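Local coordinates for S-M checkpoint control protein RAD4 (Schizosaccharomyces pombe, PDB 4BU0), which acts in DNA replication and as a signalling adaptor in the checkpoint coupling S and M phases, its first two BRCT domains binding phosphorylated Crb2, at residues E121-V124 and L125-G128; L98-T101 and L102-C105. All blocks are in the same frame, centred on the assembly; numbering follows the deposited sequence.

Interaction 1: E121-V124 and L125-G128; sequences ENYV and LKHG
K126 N donates to N122 O at 2.9 Å, the shortest bond in the last turn of helix 116-126, and L125 N reaches E121 O in the same i to i+4 fashion at 3.2 Å. This helix links strands 106-110 and 130-131 in a beta-alpha-beta unit of the second BRCT domain. One residue later the pattern frays. H127 N makes a bent bond to Y123 O (3.1 Å, N-H...O angle 138°) and a weak second one to V124 O, as H127 leaves helical geometry. Y123 O also meets the imidazole of H127, whose CD2 comes 3.2 Å away with the oxygen in the ring plane. CD2 also lies at the edge of the phenol, near its plane, 4.2 Å from Y123 CD1. K126 leaves with CG anti to the backbone N (chi1 177°) and stays extended, which lays its chain alongside Y123 and brings NZ obliquely within 4.2 Å of Y123 CE1. L125, with CG beside its backbone N (chi1 -64°), brings CG 3.4 Å from E121 O. The positive phi of G128 makes it the C' residue of a Schellman motif: G128 N bonds to L125 O, and the following backbone NH to V124 O. Beyond the turn, Y123 packs edge-to-face on W169, and L125 touches F131. With neither a salt bridge nor a ring stack across it, the contact relies on backbone hydrogen bonding, which the Schellman turn extends to carbonyls at the helix end.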
# COMPACT_ATOMS: atom_id res chain seq x y z
N GLU A 121 -2.21 0.09 -17.09
CA GLU A 121 -3.26 -0.74 -16.53
C GLU A 121 -2.72 -2.11 -16.08
O GLU A 121 -3.00 -2.55 -14.96
CB GLU A 121 -4.40 -0.91 -17.54
CG GLU A 121 -5.50 -1.85 -17.10
CD GLU A 121 -6.66 -1.94 -18.07
OE1 GLU A 121 -6.74 -1.10 -19.00
OE2 GLU A 121 -7.51 -2.84 -17.87
N ASN A 122 -1.90 -2.75 -16.93
CA ASN A 122 -1.32 -4.03 -16.57
C ASN A 122 -0.43 -3.93 -15.32
O ASN A 122 -0.49 -4.80 -14.45
CB ASN A 122 -0.50 -4.58 -17.73
CG ASN A 122 -0.16 -6.04 -17.56
OD1 ASN A 122 -1.04 -6.90 -17.49
ND2 ASN A 122 1.12 -6.34 -17.48
N TYR A 123 0.42 -2.89 -15.24
CA TYR A 123 1.29 -2.76 -14.06
C TYR A 123 0.52 -2.50 -12.77
O TYR A 123 0.92 -2.99 -11.71
CB TYR A 123 2.31 -1.63 -14.25
CG TYR A 123 3.55 -2.07 -14.98
CD1 TYR A 123 4.58 -2.73 -14.32
CD2 TYR A 123 3.72 -1.78 -16.33
CE1 TYR A 123 5.74 -3.12 -14.99
CE2 TYR A 123 4.87 -2.17 -17.01
CZ TYR A 123 5.88 -2.84 -16.34
OH TYR A 123 7.02 -3.21 -17.01
N VAL A 124 -0.59 -1.72 -12.84
CA VAL A 124 -1.40 -1.49 -11.66
C VAL A 124 -1.93 -2.81 -11.14
O VAL A 124 -1.87 -3.07 -9.94
CB VAL A 124 -2.57 -0.52 -12.01
CG1 VAL A 124 -3.63 -0.49 -10.90
CG2 VAL A 124 -2.01 0.88 -12.28
N LEU A 125 -2.44 -3.67 -12.05
CA LEU A 125 -3.01 -4.95 -11.64
C LEU A 125 -1.92 -5.90 -11.12
O LEU A 125 -2.13 -6.56 -10.10
CB LEU A 125 -3.77 -5.57 -12.81
CG LEU A 125 -4.99 -4.79 -13.30
CD1 LEU A 125 -5.54 -5.41 -14.56
CD2 LEU A 125 -6.07 -4.74 -12.26
N LYS A 126 -0.75 -5.92 -11.80
CA LYS A 126 0.38 -6.79 -11.40
C LYS A 126 0.85 -6.45 -9.99
O LYS A 126 1.27 -7.33 -9.24
CB LYS A 126 1.53 -6.59 -12.41
CG LYS A 126 2.82 -7.35 -12.11
CD LYS A 126 3.93 -6.94 -13.07
CE LYS A 126 5.26 -7.54 -12.69
NZ LYS A 126 6.36 -6.99 -13.53
N HIS A 127 0.72 -5.17 -9.58
CA HIS A 127 1.20 -4.75 -8.26
C HIS A 127 0.08 -4.58 -7.23
O HIS A 127 0.28 -3.93 -6.19
CB HIS A 127 2.05 -3.50 -8.43
CG HIS A 127 3.36 -3.85 -9.04
ND1 HIS A 127 4.37 -4.45 -8.29
CD2 HIS A 127 3.74 -3.81 -10.33
CE1 HIS A 127 5.34 -4.70 -9.14
NE2 HIS A 127 5.02 -4.34 -10.38
N GLY A 128 -1.02 -5.28 -7.44
CA GLY A 128 -2.08 -5.39 -6.45
C GLY A 128 -3.07 -4.25 -6.34
O GLY A 128 -3.88 -4.25 -5.41

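Interaction 2: L98-T101 and L102-C105. Unlike the reference sequence in segment 98-101: L98 (reference Phe).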
# COMPACT_ATOMS: atom_id res chain seq x y z
N LEU A 98 5.02 -9.97 1.68
CA LEU A 98 5.19 -8.54 1.57
C LEU A 98 3.88 -7.95 1.09
O LEU A 98 3.18 -8.57 0.27
CB LEU A 98 6.32 -8.20 0.57
CG LEU A 98 7.71 -8.55 1.01
CD1 LEU A 98 8.70 -8.43 -0.18
CD2 LEU A 98 8.17 -7.65 2.12
N LEU A 99 3.53 -6.77 1.57
CA LEU A 99 2.30 -6.15 1.09
C LEU A 99 2.45 -5.78 -0.39
O LEU A 99 3.50 -5.23 -0.77
CB LEU A 99 2.00 -4.89 1.89
CG LEU A 99 0.58 -4.31 1.70
CD1 LEU A 99 -0.53 -5.21 2.37
CD2 LEU A 99 0.49 -2.90 2.28
N PRO A 100 1.43 -6.05 -1.23
CA PRO A 100 1.51 -5.61 -2.64
C PRO A 100 1.71 -4.10 -2.68
O PRO A 100 1.10 -3.39 -1.89
CB PRO A 100 0.14 -6.01 -3.20
CG PRO A 100 -0.26 -7.21 -2.35
CD PRO A 100 0.16 -6.77 -0.96
N THR A 101 2.57 -3.62 -3.58
CA THR A 101 2.93 -2.21 -3.59
C THR A 101 1.73 -1.30 -3.65
O THR A 101 1.67 -0.30 -2.92
CB THR A 101 3.87 -1.92 -4.76
OG1 THR A 101 5.06 -2.69 -4.54
CG2 THR A 101 4.24 -0.43 -4.86
N LEU A 102 0.76 -1.65 -4.54
CA LEU A 102 -0.41 -0.80 -4.76
C LEU A 102 -1.67 -1.28 -4.02
O LEU A 102 -2.80 -0.97 -4.41
CB LEU A 102 -0.67 -0.68 -6.28
CG LEU A 102 0.53 -0.12 -7.05
CD1 LEU A 102 0.20 -0.05 -8.54
CD2 LEU A 102 0.94 1.29 -6.55
N PHE A 103 -1.47 -1.97 -2.87
CA PHE A 103 -2.58 -2.40 -2.04
C PHE A 103 -3.44 -1.19 -1.69
O PHE A 103 -2.92 -0.14 -1.26
CB PHE A 103 -2.02 -3.08 -0.77
CG PHE A 103 -3.07 -3.69 0.11
CD1 PHE A 103 -3.72 -4.86 -0.28
CD2 PHE A 103 -3.42 -3.10 1.31
CE1 PHE A 103 -4.71 -5.43 0.54
CE2 PHE A 103 -4.39 -3.68 2.13
CZ PHE A 103 -5.03 -4.84 1.74
N LYS A 104 -4.75 -1.33 -1.91
CA LYS A 104 -5.79 -0.33 -1.63
C LYS A 104 -5.75 0.86 -2.60
O LYS A 104 -6.58 1.78 -2.44
CB LYS A 104 -5.78 0.19 -0.19
CG LYS A 104 -6.23 -0.86 0.83
CD LYS A 104 -7.73 -1.08 0.85
CE LYS A 104 -8.18 -1.72 2.14
NZ LYS A 104 -7.96 -3.19 2.14
N CYS A 105 -4.86 0.84 -3.60
CA CYS A 105 -4.91 1.91 -4.61
C CYS A 105 -6.01 1.59 -5.60
O CYS A 105 -6.19 0.43 -5.97
CB CYS A 105 -3.58 2.07 -5.34
SG CYS A 105 -2.24 2.70 -4.31
O HOH W 1 -0.20 -0.01 -0.37
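L99 lays its CD1 methyl over one face of the F103 ring, a CH-pi contact 3.9 Å from the ring centroid. The methyl is displaced toward the CG-CD2 side, and CD1 lies 3.7 Å from F103 CG. The two side chains cross at about a right angle, and both place CG anti to their own backbone N (chi1 -167° for L99, -174° for F103), which brings the CD1 branch over the aromatic face. P100 adds a looser apolar touch, its CD 4.3 Å from F103 CB. Behind this pair, a type I beta turn from P100 to F103 folds the chain back: F103 N donates to P100 O at 3.1 Å, fairly straight at the hydrogen but approaching from well above the carbonyl plane. A type II turn follows directly, closed by C105 N on L102 O at 2.9 Å, with K104 in the position that takes positive phi. A water near T101 O and F103 O (2.9 Å from the latter) can bridge the two carbonyls, although other acceptors compete for its protons. The side chains of T101 and L102 cross obliquely, T101 CG2 4.1 Å from L102 CD2. These paired turns occupy the loop between helix 74-83 and strand 106-110, where the chain passes from the first BRCT domain to the second. The backbone of L99 bonds to I69 in strand 68-70 of the first sheet, L102 packs on W167 and L168 of helix 166-174, and C105 bonds through its backbone to T130 in strand 130-131.

Interaction 1 is a surface contact at the end of helix 116-126, while interaction 2 is partly buried, closer to the middle of the chain, with L102 and T101 buried. The two touch directly: L102 N probably donates to H127 O (2.9 Å), L102 CD1 packs on V124 CA, and P100 CB lies against H127 O and G128 CA. The inter-domain loop therefore meets the helix end in the second BRCT domain. Both also lean on helix 166-174, interaction 1 through Y123 and H127 on I172, interaction 2 through L102. Helical hydrogen bonds dominate the first; an aliphatic-aromatic contact and two successive turns shape the second.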